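Long-range contact in dihydrodipicolinate synthase (Oceanobacillus iheyensis HTE831, PDB 3D0C), which probably acts as a 4-hydroxy-tetrahydrodipicolinate synthase, a pyruvate-dependent lyase of lysine biosynthesis built on a TIM barrel: residues I133-P139 and L160-V164. The protein carries 1 engineered substitution. Residues are numbered along the deposited sequence; the frame is centred on the assembly and turned at random.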
loop_
_atom_site.group_PDB
_atom_site.type_symbol
_atom_site.label_atom_id
_atom_site.label_comp_id
_atom_site.label_asym_id
_atom_site.label_seq_id
_atom_site.Cartn_x
_atom_site.Cartn_y
_atom_site.Cartn_z
ATOM N N ILE A 133 -18.174 -1.269 6.074
ATOM C CA ILE A 133 -19.407 -0.569 5.753
ATOM C C ILE A 133 -20.456 -0.784 6.857
ATOM O O ILE A 133 -21.012 0.180 7.406
ATOM C CB ILE A 133 -19.973 -1.093 4.421
ATOM C CG1 ILE A 133 -18.994 -0.805 3.273
ATOM C CG2 ILE A 133 -21.336 -0.470 4.139
ATOM C CD1 ILE A 133 -19.401 -1.383 1.951
ATOM N N GLU A 134 -20.699 -2.056 7.180
ATOM C CA GLU A 134 -21.679 -2.462 8.179
ATOM C C GLU A 134 -21.408 -1.887 9.563
ATOM O O GLU A 134 -22.342 -1.784 10.386
ATOM C CB GLU A 134 -21.694 -3.996 8.283
ATOM C CG GLU A 134 -22.196 -4.689 7.019
ATOM C CD GLU A 134 -22.285 -6.205 7.206
ATOM O OE1 GLU A 134 -21.894 -6.699 8.302
ATOM O OE2 GLU A 134 -22.740 -6.901 6.267
ATOM N N ALA A 135 -20.146 -1.542 9.827
ATOM C CA ALA A 135 -19.779 -1.040 11.137
ATOM C C ALA A 135 -19.833 0.489 11.284
ATOM O O ALA A 135 -19.653 1.006 12.407
ATOM C CB ALA A 135 -18.387 -1.549 11.523
ATOM N N LEU A 136 -20.124 1.181 10.179
ATOM C CA LEU A 136 -20.198 2.624 10.136
ATOM C C LEU A 136 -21.639 3.092 9.985
ATOM O O LEU A 136 -22.401 2.563 9.191
ATOM C CB LEU A 136 -19.381 3.170 8.957
ATOM C CG LEU A 136 -17.879 2.854 9.025
ATOM C CD1 LEU A 136 -17.108 3.424 7.817
ATOM C CD2 LEU A 136 -17.296 3.442 10.320
ATOM N N ASP A 137 -21.951 4.155 10.714
ATOM C CA ASP A 137 -23.246 4.798 10.741
ATOM C C ASP A 137 -23.354 5.922 9.695
ATOM O O ASP A 137 -23.717 7.063 10.005
ATOM C CB ASP A 137 -23.466 5.345 12.138
ATOM C CG ASP A 137 -23.587 4.249 13.164
ATOM O OD1 ASP A 137 -23.111 4.456 14.295
ATOM O OD2 ASP A 137 -24.154 3.191 12.846
ATOM N N ALA A 138 -22.973 5.583 8.467
ATOM C CA ALA A 138 -23.017 6.476 7.322
ATOM C C ALA A 138 -22.657 5.627 6.109
ATOM O O ALA A 138 -22.107 4.531 6.245
ATOM C CB ALA A 138 -22.032 7.630 7.490
ATOM N N PRO A 139 -22.993 6.105 4.905
ATOM C CA PRO A 139 -22.690 5.363 3.681
ATOM C C PRO A 139 -21.214 5.372 3.335
ATOM O O PRO A 139 -20.440 6.194 3.842
ATOM C CB PRO A 139 -23.519 6.087 2.626
ATOM C CG PRO A 139 -23.482 7.479 3.104
ATOM C CD PRO A 139 -23.765 7.315 4.586
ATOM N N LEU A 160 -25.842 -3.626 -0.914
ATOM C CA LEU A 160 -25.785 -3.009 0.407
ATOM C C LEU A 160 -26.245 -1.568 0.349
ATOM O O LEU A 160 -25.675 -0.764 -0.385
ATOM C CB LEU A 160 -24.361 -3.054 0.968
ATOM C CG LEU A 160 -23.733 -4.434 1.187
ATOM C CD1 LEU A 160 -22.307 -4.283 1.694
ATOM C CD2 LEU A 160 -24.573 -5.225 2.180
ATOM N N ASP A 161 -27.270 -1.241 1.129
ATOM C CA ASP A 161 -27.785 0.120 1.162
ATOM C C ASP A 161 -26.695 1.160 1.407
ATOM O O ASP A 161 -26.670 2.208 0.751
ATOM C CB ASP A 161 -28.859 0.248 2.243
ATOM C CG ASP A 161 -30.218 -0.218 1.768
ATOM O OD1 ASP A 161 -30.694 0.329 0.748
ATOM O OD2 ASP A 161 -30.809 -1.124 2.399
ATOM N N LYS A 162 -25.786 0.870 2.334
ATOM C CA LYS A 162 -24.721 1.817 2.663
ATOM C C LYS A 162 -23.690 2.032 1.560
ATOM O O LYS A 162 -23.018 3.065 1.551
ATOM C CB LYS A 162 -24.010 1.394 3.949
ATOM C CG LYS A 162 -24.896 1.444 5.182
ATOM C CD LYS A 162 -24.126 0.980 6.404
ATOM C CE LYS A 162 -25.045 0.855 7.601
ATOM N NZ LYS A 162 -24.318 0.572 8.867
ATOM N N LEU A 163 -23.534 1.069 0.653
ATOM C CA LEU A 163 -22.579 1.251 -0.437
ATOM C C LEU A 163 -23.310 2.086 -1.488
ATOM O O LEU A 163 -24.110 1.560 -2.256
ATOM C CB LEU A 163 -22.156 -0.093 -1.029
ATOM C CG LEU A 163 -21.175 -0.008 -2.201
ATOM C CD1 LEU A 163 -19.974 0.832 -1.790
ATOM C CD2 LEU A 163 -20.728 -1.403 -2.618
ATOM N N VAL A 164 -23.018 3.385 -1.519
ATOM C CA VAL A 164 -23.675 4.317 -2.429
ATOM C C VAL A 164 -22.855 4.779 -3.632
ATOM O O VAL A 164 -23.327 5.582 -4.445
ATOM C CB VAL A 164 -24.127 5.571 -1.668
ATOM C CG1 VAL A 164 -25.161 5.192 -0.609
ATOM C CG2 VAL A 164 -22.928 6.236 -1.018
#
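Lys162 meets the C-terminal end of helix 122-135 with its chain fully drawn out: CG stands anti to the carbonyl carbon (chi1 -65°) and the chain is extended beyond CG, which carries NZ to the carbonyls of Glu134 and Leu136. Ile133 runs past it in the opposite direction; its CG2, anti to the backbone N, is directed at the root of the lysine and lies 3.3 Å from Lys162 CB, tighter than normal van der Waals contact. At the far end Lys162 NZ donates to Leu136 O at 2.8 Å. The angle at that oxygen is 145°, with NZ 35° out of the carbonyl plane, hence not on a lone pair. A second, weak bond runs from Lys162 NZ to Glu134 O at 3.4 Å. The carboxylate of Asp137 is near without touching: Asp137 OD2 is 4.8 Å from Lys162 NZ, so any attraction is probably modest.

Two apolar contacts lie nearer the backbone end of the lysine. Ile133 CD1 lies 4.1 Å from Leu160 CD1, the two side chains crossing at a slant, while Pro139 CB packs 3.7 Å from Val164 CG2. Lys162 itself sits in a type I turn from Leu160 to Leu163, closed by Leu163 N to Leu160 O at 3.0 Å.

The contact joins two neighbouring helix-to-strand connections of the TIM barrel, leading into the adjacent parallel strands 140-144 and 163-168; Lys162 and Val164 both form backbone hydrogen bonds with Ser140. Chemically, a lysine whose methylenes pack on Ile133 and whose charge is met by two main-chain carbonyls, one weakly, links the approach to strand 163-168 with the end of helix 122-135 and the chain just beyond, without a contacting carboxylate across this interface.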